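Local coordinates for protein alternansucrase (Leuconostoc mesenteroides, PDB 6HVG) that belongs to glycoside hydrolase family 70, large multidomain enzymes with a TIM-barrel-related catalytic core, here with a bound calcium ion and choline-binding-type repeats, at residues Phe886-Thr896 against Met932-Leu940; Lys921-Thr929 against Gly970-Asn978. All coordinates share one frame; numbering follows the deposited sequence.

Interaction 1: residues Phe886-Thr896 against Met932-Leu940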
# COMPACT_ATOMS: atom_id res chain seq x y z
N PHE A 886 -21.07 10.55 -36.76
CA PHE A 886 -21.84 10.92 -37.96
C PHE A 886 -23.39 10.79 -37.94
O PHE A 886 -24.05 11.56 -38.63
CB PHE A 886 -21.32 10.13 -39.15
CG PHE A 886 -19.86 10.31 -39.40
CD1 PHE A 886 -19.34 11.55 -39.75
CD2 PHE A 886 -18.99 9.24 -39.26
CE1 PHE A 886 -17.99 11.73 -39.98
CE2 PHE A 886 -17.63 9.41 -39.49
CZ PHE A 886 -17.12 10.66 -39.85
N GLY A 887 -23.96 9.82 -37.22
CA GLY A 887 -25.40 9.56 -37.25
C GLY A 887 -25.64 8.09 -37.38
O GLY A 887 -24.69 7.36 -37.45
N LYS A 888 -26.89 7.63 -37.45
CA LYS A 888 -27.18 6.21 -37.23
C LYS A 888 -26.55 5.22 -38.19
O LYS A 888 -25.88 4.26 -37.75
CB LYS A 888 -28.65 5.91 -37.14
CG LYS A 888 -28.90 4.68 -36.28
CD LYS A 888 -30.36 4.26 -36.27
CE LYS A 888 -30.74 3.42 -35.04
NZ LYS A 888 -30.95 4.25 -33.81
N GLY A 889 -26.73 5.40 -39.48
CA GLY A 889 -26.11 4.43 -40.40
C GLY A 889 -24.89 4.96 -41.13
O GLY A 889 -24.45 4.38 -42.12
N ILE A 890 -24.36 6.10 -40.68
CA ILE A 890 -23.24 6.77 -41.35
C ILE A 890 -21.93 6.39 -40.67
O ILE A 890 -21.70 6.73 -39.53
CB ILE A 890 -23.37 8.31 -41.32
CG1 ILE A 890 -24.77 8.77 -41.77
CG2 ILE A 890 -22.33 8.96 -42.20
CD1 ILE A 890 -25.16 8.35 -43.17
N MET A 891 -21.07 5.70 -41.41
CA MET A 891 -19.88 5.10 -40.84
C MET A 891 -18.58 5.80 -41.19
O MET A 891 -17.58 5.54 -40.54
CB MET A 891 -19.81 3.63 -41.26
CG MET A 891 -21.12 2.87 -41.03
SD MET A 891 -21.72 3.10 -39.34
CE MET A 891 -22.90 1.75 -39.24
N THR A 892 -18.59 6.72 -42.16
CA THR A 892 -17.38 7.36 -42.67
C THR A 892 -17.58 8.84 -42.96
O THR A 892 -18.69 9.30 -43.08
CB THR A 892 -16.94 6.66 -43.97
OG1 THR A 892 -16.97 5.24 -43.78
CG2 THR A 892 -15.50 7.04 -44.37
N SER A 893 -16.47 9.58 -43.04
CA SER A 893 -16.45 10.98 -43.52
C SER A 893 -17.18 11.21 -44.83
O SER A 893 -17.95 12.15 -44.96
CB SER A 893 -15.00 11.42 -43.76
OG SER A 893 -14.33 11.65 -42.55
N ASP A 894 -16.89 10.36 -45.81
CA ASP A 894 -17.34 10.53 -47.18
C ASP A 894 -18.67 9.87 -47.51
O ASP A 894 -19.20 10.11 -48.59
CB ASP A 894 -16.27 9.99 -48.13
CG ASP A 894 -14.94 10.69 -47.98
OD1 ASP A 894 -14.93 11.88 -47.61
OD2 ASP A 894 -13.91 10.03 -48.25
N GLN A 895 -19.19 9.05 -46.62
CA GLN A 895 -20.49 8.44 -46.83
C GLN A 895 -21.56 9.52 -46.72
O GLN A 895 -21.57 10.30 -45.76
CB GLN A 895 -20.73 7.27 -45.86
CG GLN A 895 -21.98 6.45 -46.19
CD GLN A 895 -22.31 5.39 -45.16
OE1 GLN A 895 -21.42 4.84 -44.53
NE2 GLN A 895 -23.58 5.09 -45.01
N THR A 896 -22.43 9.56 -47.72
CA THR A 896 -23.44 10.61 -47.88
C THR A 896 -24.82 10.19 -47.43
O THR A 896 -25.65 11.05 -47.09
CB THR A 896 -23.55 11.05 -49.35
OG1 THR A 896 -23.86 9.91 -50.17
CG2 THR A 896 -22.25 11.66 -49.82
N MET A 932 -17.62 17.16 -39.98
CA MET A 932 -18.90 16.57 -39.62
C MET A 932 -19.40 15.55 -40.65
O MET A 932 -20.32 14.80 -40.37
CB MET A 932 -19.96 17.66 -39.50
CG MET A 932 -19.75 18.63 -38.35
SD MET A 932 -19.98 17.84 -36.74
CE MET A 932 -18.31 17.67 -36.24
N GLY A 933 -18.84 15.60 -41.86
CA GLY A 933 -19.04 14.56 -42.85
C GLY A 933 -19.92 14.96 -44.01
O GLY A 933 -20.75 15.83 -43.91
N LYS A 934 -19.74 14.26 -45.12
CA LYS A 934 -20.47 14.51 -46.37
C LYS A 934 -21.94 14.08 -46.32
O LYS A 934 -22.70 14.31 -47.27
CB LYS A 934 -19.72 13.82 -47.53
CG LYS A 934 -18.27 14.30 -47.64
CD LYS A 934 -17.78 14.57 -49.06
CE LYS A 934 -16.72 15.67 -49.11
NZ LYS A 934 -15.46 15.26 -48.43
N ALA A 935 -22.34 13.44 -45.23
CA ALA A 935 -23.75 13.25 -44.92
C ALA A 935 -24.39 14.49 -44.29
O ALA A 935 -25.59 14.50 -44.09
CB ALA A 935 -23.92 12.04 -44.00
N HIS A 936 -23.60 15.52 -44.00
CA HIS A 936 -24.11 16.75 -43.41
C HIS A 936 -23.65 18.00 -44.14
O HIS A 936 -23.18 18.94 -43.50
CB HIS A 936 -23.67 16.83 -41.95
CG HIS A 936 -24.20 15.72 -41.11
ND1 HIS A 936 -25.36 15.84 -40.38
CD2 HIS A 936 -23.75 14.46 -40.90
CE1 HIS A 936 -25.60 14.70 -39.75
NE2 HIS A 936 -24.63 13.86 -40.05
N LYS A 937 -23.81 18.01 -45.47
CA LYS A 937 -23.45 19.18 -46.27
C LYS A 937 -24.43 20.29 -45.98
O LYS A 937 -25.64 20.06 -45.85
CB LYS A 937 -23.46 18.87 -47.77
CG LYS A 937 -22.63 17.66 -48.19
CD LYS A 937 -22.65 17.45 -49.69
CE LYS A 937 -21.71 16.32 -50.09
NZ LYS A 937 -21.99 15.79 -51.44
N ASN A 938 -23.89 21.51 -45.87
CA ASN A 938 -24.69 22.76 -45.77
C ASN A 938 -25.64 22.86 -44.56
O ASN A 938 -26.44 23.77 -44.47
CB ASN A 938 -25.44 22.96 -47.08
CG ASN A 938 -24.50 22.99 -48.28
OD1 ASN A 938 -24.61 22.16 -49.19
ND2 ASN A 938 -23.53 23.90 -48.26
N GLN A 939 -25.48 21.96 -43.61
CA GLN A 939 -26.35 21.87 -42.46
C GLN A 939 -26.00 22.90 -41.38
O GLN A 939 -24.85 23.27 -41.21
CB GLN A 939 -26.24 20.47 -41.86
CG GLN A 939 -27.23 20.18 -40.76
CD GLN A 939 -27.58 18.71 -40.67
OE1 GLN A 939 -27.01 17.87 -41.38
NE2 GLN A 939 -28.52 18.39 -39.80
N LEU A 940 -27.01 23.34 -40.63
CA LEU A 940 -26.81 24.25 -39.52
C LEU A 940 -26.56 23.45 -38.27
O LEU A 940 -27.31 22.50 -37.97
CB LEU A 940 -28.03 25.14 -39.32
CG LEU A 940 -27.80 26.40 -38.48
CD1 LEU A 940 -26.89 27.37 -39.22
CD2 LEU A 940 -29.09 27.10 -38.12
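His936 turns the edge of its imidazole toward Phe886, and NE2 donates a hydrogen bond of 2.8 Å to Phe886 O. The acceptor lies near the ring plane and the donor in the plane of the carbonyl. At the other nitrogen, ND1 donates to Gln939 OE1 at 2.8 Å, with the amide oxygen somewhat tilted from the ring. Each ring nitrogen thus has a partner, which fixes the rotation of the imidazole. With carbonyl-type acceptors at both nitrogens, the ring is probably protonated on both and may carry a positive charge. Phe886 presents its ring edge to the other segment: CD1 lies 3.5 Å from Met932 O, while Thr892 O sits over the centre of one ring face. The bond between the two backbones is nearly straight, Lys934 N to Ser893 O at 2.8 Å, where Lys934 is the second residue of the type I turn from Gly933 to His936. The Lys934 side chain leaves beside its backbone N (chi1 -58°), passes Ser893 O with CB and CG, and runs alongside Asp894; its NZ reaches Asp894 OD1 at 3.5 Å in a salt bridge near the surface. Thr896 CG2 crosses the root of the Lys934 side chain, against its CB and carbonyl oxygen. Ala935 CB makes the apolar contact, meeting Ile890 CG2 at 3.9 Å and lying 3.4 Å from Gln895 O. The contact joins the loop after strand 881-885 to the turns between strands 927-931 and 940-947; Phe886 and Ser893 also touch Thr863 of strand 862-866, and Leu940 leads into the larger antiparallel sheet.

Interaction 2: residues Lys921-Thr929 against Gly970-Asn978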
# COMPACT_ATOMS: atom_id res chain seq x y z
N LYS A 921 -3.41 30.37 -27.34
CA LYS A 921 -3.87 31.47 -28.19
C LYS A 921 -3.64 31.09 -29.65
O LYS A 921 -2.53 30.73 -30.01
CB LYS A 921 -3.11 32.76 -27.86
CG LYS A 921 -3.21 33.24 -26.41
CD LYS A 921 -4.58 33.79 -26.05
CE LYS A 921 -4.90 35.06 -26.82
NZ LYS A 921 -6.12 35.73 -26.30
N LEU A 922 -4.66 31.19 -30.49
CA LEU A 922 -4.47 30.89 -31.92
C LEU A 922 -3.77 32.02 -32.66
O LEU A 922 -3.92 33.19 -32.31
CB LEU A 922 -5.81 30.64 -32.63
CG LEU A 922 -6.26 29.18 -32.68
CD1 LEU A 922 -6.76 28.68 -31.33
CD2 LEU A 922 -7.35 29.06 -33.73
N ASN A 923 -3.04 31.65 -33.71
CA ASN A 923 -2.52 32.63 -34.67
C ASN A 923 -3.69 33.22 -35.45
O ASN A 923 -4.73 32.60 -35.60
CB ASN A 923 -1.50 31.99 -35.63
CG ASN A 923 -0.25 31.49 -34.92
OD1 ASN A 923 -0.09 31.64 -33.71
ND2 ASN A 923 0.66 30.89 -35.68
N ASN A 924 -3.51 34.44 -35.95
CA ASN A 924 -4.59 35.12 -36.67
C ASN A 924 -5.02 34.37 -37.94
O ASN A 924 -6.21 34.31 -38.26
CB ASN A 924 -4.16 36.55 -37.00
CG ASN A 924 -3.94 37.39 -35.76
OD1 ASN A 924 -4.86 37.58 -34.97
ND2 ASN A 924 -2.73 37.88 -35.57
N ASP A 925 -4.05 33.78 -38.63
CA ASP A 925 -4.32 32.99 -39.86
C ASP A 925 -5.09 31.66 -39.62
O ASP A 925 -5.90 31.24 -40.45
CB ASP A 925 -3.00 32.69 -40.58
N LYS A 926 -4.83 31.03 -38.47
CA LYS A 926 -5.23 29.64 -38.19
C LYS A 926 -6.73 29.37 -38.20
O LYS A 926 -7.53 30.14 -37.66
CB LYS A 926 -4.68 29.19 -36.84
CG LYS A 926 -4.81 27.69 -36.60
CD LYS A 926 -4.05 26.86 -37.62
CE LYS A 926 -3.95 25.39 -37.22
NZ LYS A 926 -3.18 24.65 -38.26
N THR A 927 -7.09 28.24 -38.81
CA THR A 927 -8.46 27.75 -38.85
C THR A 927 -8.51 26.33 -38.29
O THR A 927 -7.68 25.49 -38.64
CB THR A 927 -9.00 27.70 -40.28
OG1 THR A 927 -8.31 26.68 -41.01
CG2 THR A 927 -8.79 29.03 -40.94
N ILE A 928 -9.50 26.07 -37.45
CA ILE A 928 -9.68 24.73 -36.88
C ILE A 928 -10.99 24.12 -37.35
O ILE A 928 -12.03 24.75 -37.29
CB ILE A 928 -9.57 24.77 -35.35
CG1 ILE A 928 -8.10 24.88 -34.97
CG2 ILE A 928 -10.15 23.51 -34.72
CD1 ILE A 928 -7.87 25.10 -33.50
N THR A 929 -10.91 22.88 -37.83
CA THR A 929 -12.03 22.26 -38.53
C THR A 929 -12.56 20.95 -37.93
O THR A 929 -11.81 20.06 -37.54
CB THR A 929 -11.67 21.98 -39.99
OG1 THR A 929 -11.13 23.16 -40.59
CG2 THR A 929 -12.90 21.57 -40.75
N GLY A 970 -19.11 19.74 -45.79
CA GLY A 970 -19.59 19.29 -44.48
C GLY A 970 -18.68 19.66 -43.33
O GLY A 970 -18.74 19.06 -42.28
N ASP A 971 -17.80 20.64 -43.53
CA ASP A 971 -16.89 21.06 -42.46
C ASP A 971 -17.38 22.32 -41.76
O ASP A 971 -17.82 23.28 -42.39
CB ASP A 971 -15.47 21.28 -43.03
CG ASP A 971 -15.00 20.13 -43.89
OD1 ASP A 971 -15.53 19.01 -43.74
OD2 ASP A 971 -14.10 20.33 -44.73
N LEU A 972 -17.28 22.30 -40.43
CA LEU A 972 -17.51 23.49 -39.62
C LEU A 972 -16.16 24.16 -39.45
O LEU A 972 -15.28 23.58 -38.82
CB LEU A 972 -18.01 23.13 -38.24
CG LEU A 972 -19.45 22.67 -38.07
CD1 LEU A 972 -19.70 22.41 -36.60
CD2 LEU A 972 -20.42 23.72 -38.60
N ILE A 973 -15.99 25.38 -39.98
CA ILE A 973 -14.69 26.05 -39.90
C ILE A 973 -14.67 27.03 -38.72
O ILE A 973 -15.62 27.78 -38.51
CB ILE A 973 -14.31 26.79 -41.19
CG1 ILE A 973 -14.70 25.99 -42.45
CG2 ILE A 973 -12.81 27.11 -41.18
CD1 ILE A 973 -13.79 24.83 -42.77
N PHE A 974 -13.59 27.02 -37.95
CA PHE A 974 -13.44 27.89 -36.80
C PHE A 974 -12.15 28.70 -36.91
O PHE A 974 -11.14 28.21 -37.41
CB PHE A 974 -13.39 27.09 -35.50
CG PHE A 974 -14.67 26.39 -35.15
CD1 PHE A 974 -14.97 25.15 -35.70
CD2 PHE A 974 -15.57 26.96 -34.26
CE1 PHE A 974 -16.14 24.50 -35.37
CE2 PHE A 974 -16.76 26.32 -33.92
CZ PHE A 974 -17.04 25.09 -34.47
N HIS A 975 -12.21 29.94 -36.43
CA HIS A 975 -11.08 30.88 -36.51
C HIS A 975 -10.70 31.33 -35.11
O HIS A 975 -11.41 31.02 -34.13
CB HIS A 975 -11.46 32.09 -37.38
CG HIS A 975 -11.95 31.73 -38.74
ND1 HIS A 975 -11.11 31.60 -39.83
CD2 HIS A 975 -13.20 31.48 -39.20
CE1 HIS A 975 -11.82 31.26 -40.89
NE2 HIS A 975 -13.09 31.18 -40.54
N LYS A 976 -9.63 32.11 -35.01
CA LYS A 976 -9.22 32.72 -33.74
C LYS A 976 -10.39 33.50 -33.15
O LYS A 976 -10.71 33.39 -31.98
CB LYS A 976 -8.00 33.62 -33.93
CG LYS A 976 -7.45 34.25 -32.64
CD LYS A 976 -6.29 35.21 -32.91
CE LYS A 976 -5.70 35.77 -31.62
NZ LYS A 976 -6.61 36.78 -30.98
N THR A 977 -11.03 34.31 -33.99
CA THR A 977 -12.18 35.09 -33.58
C THR A 977 -13.36 34.62 -34.42
O THR A 977 -13.22 34.38 -35.62
CB THR A 977 -11.87 36.60 -33.73
OG1 THR A 977 -12.69 37.33 -32.81
CG2 THR A 977 -12.06 37.10 -35.18
N ASN A 978 -14.51 34.46 -33.78
CA ASN A 978 -15.71 34.00 -34.49
C ASN A 978 -16.90 34.90 -34.19
O ASN A 978 -17.06 35.38 -33.06
CB ASN A 978 -16.05 32.55 -34.10
CG ASN A 978 -14.97 31.55 -34.50
OD1 ASN A 978 -15.04 30.93 -35.57
ND2 ASN A 978 -13.97 31.38 -33.63
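Ile928 N donates to Phe974 O at 2.7 Å, and Phe974 N returns a bond of 2.8 Å to Ile928 O. The two bonds make this an antiparallel hydrogen-bonded pair; the second is more bent, 135° at the hydrogen. Phe974 O also receives a CA-H contact from Thr927 CA at 3.1 Å. The Phe974 side chain lies against the same link: CG stands beside the backbone N (chi1 -67°), which brings CB and the CD1 edge of the ring against Ile928 O. On the opposite face of the ladder Thr929 pairs with Ile973 without hydrogen bonds, their side chains side by side. Thr929 OG1 faces Ile973 CD1, whereas its CG2, directed away from the backbone N, meets Asp971 CB at 3.4 Å. Thr927 CG2 lies alongside the His975 imidazole, 3.6 Å from ND1. At the break between strands 971-975 and 977-982, Lys976 takes over. Its chain is extended up to the final bend, with CB against Leu922 CB, CD 3.2 Å from Leu922 O and, farther over, beside Asn924 OD1. The ammonium group goes beyond this segment to a long, weak ion pair with Glu991, which also forms a salt bridge with Lys921. Trp1007 meets the Phe974 ring edge-to-face, and Ile928 rests on Leu880 and Met992. The chemistry is therefore divided: backbone bonds and buried apolar side chains hold the ribbon at Ile928 and Phe974, while at Lys976 the aliphatic chain does the packing and the Glu991 carboxylate probably tempers the like charges of Lys921 NZ and Lys976 NZ, 4.8 Å apart.

Overall arrangement
From the N terminus, the chain leaves strand 881-885 through 886-896, passes strand 910-915, and enters 921-929. Strand 927-931 then delivers it to 932-940, where interaction 1 closes a loop with 35 intervening residues. After strands 940-947, 952-954 and 962-965 it reaches 970-978, and interaction 2 closes a second loop, with 40 residues between its segments. The segments alternate, so the two loops cross. Their centres are 21 Å apart, yet they touch where Met932 packs on Gly970 and Leu972. Interaction 2 pairs the two strands of the small sheet, 927-931 and 971-975, while interaction 1 joins the loop that follows one of them to the loop after strand 881-885 of the larger antiparallel sheet.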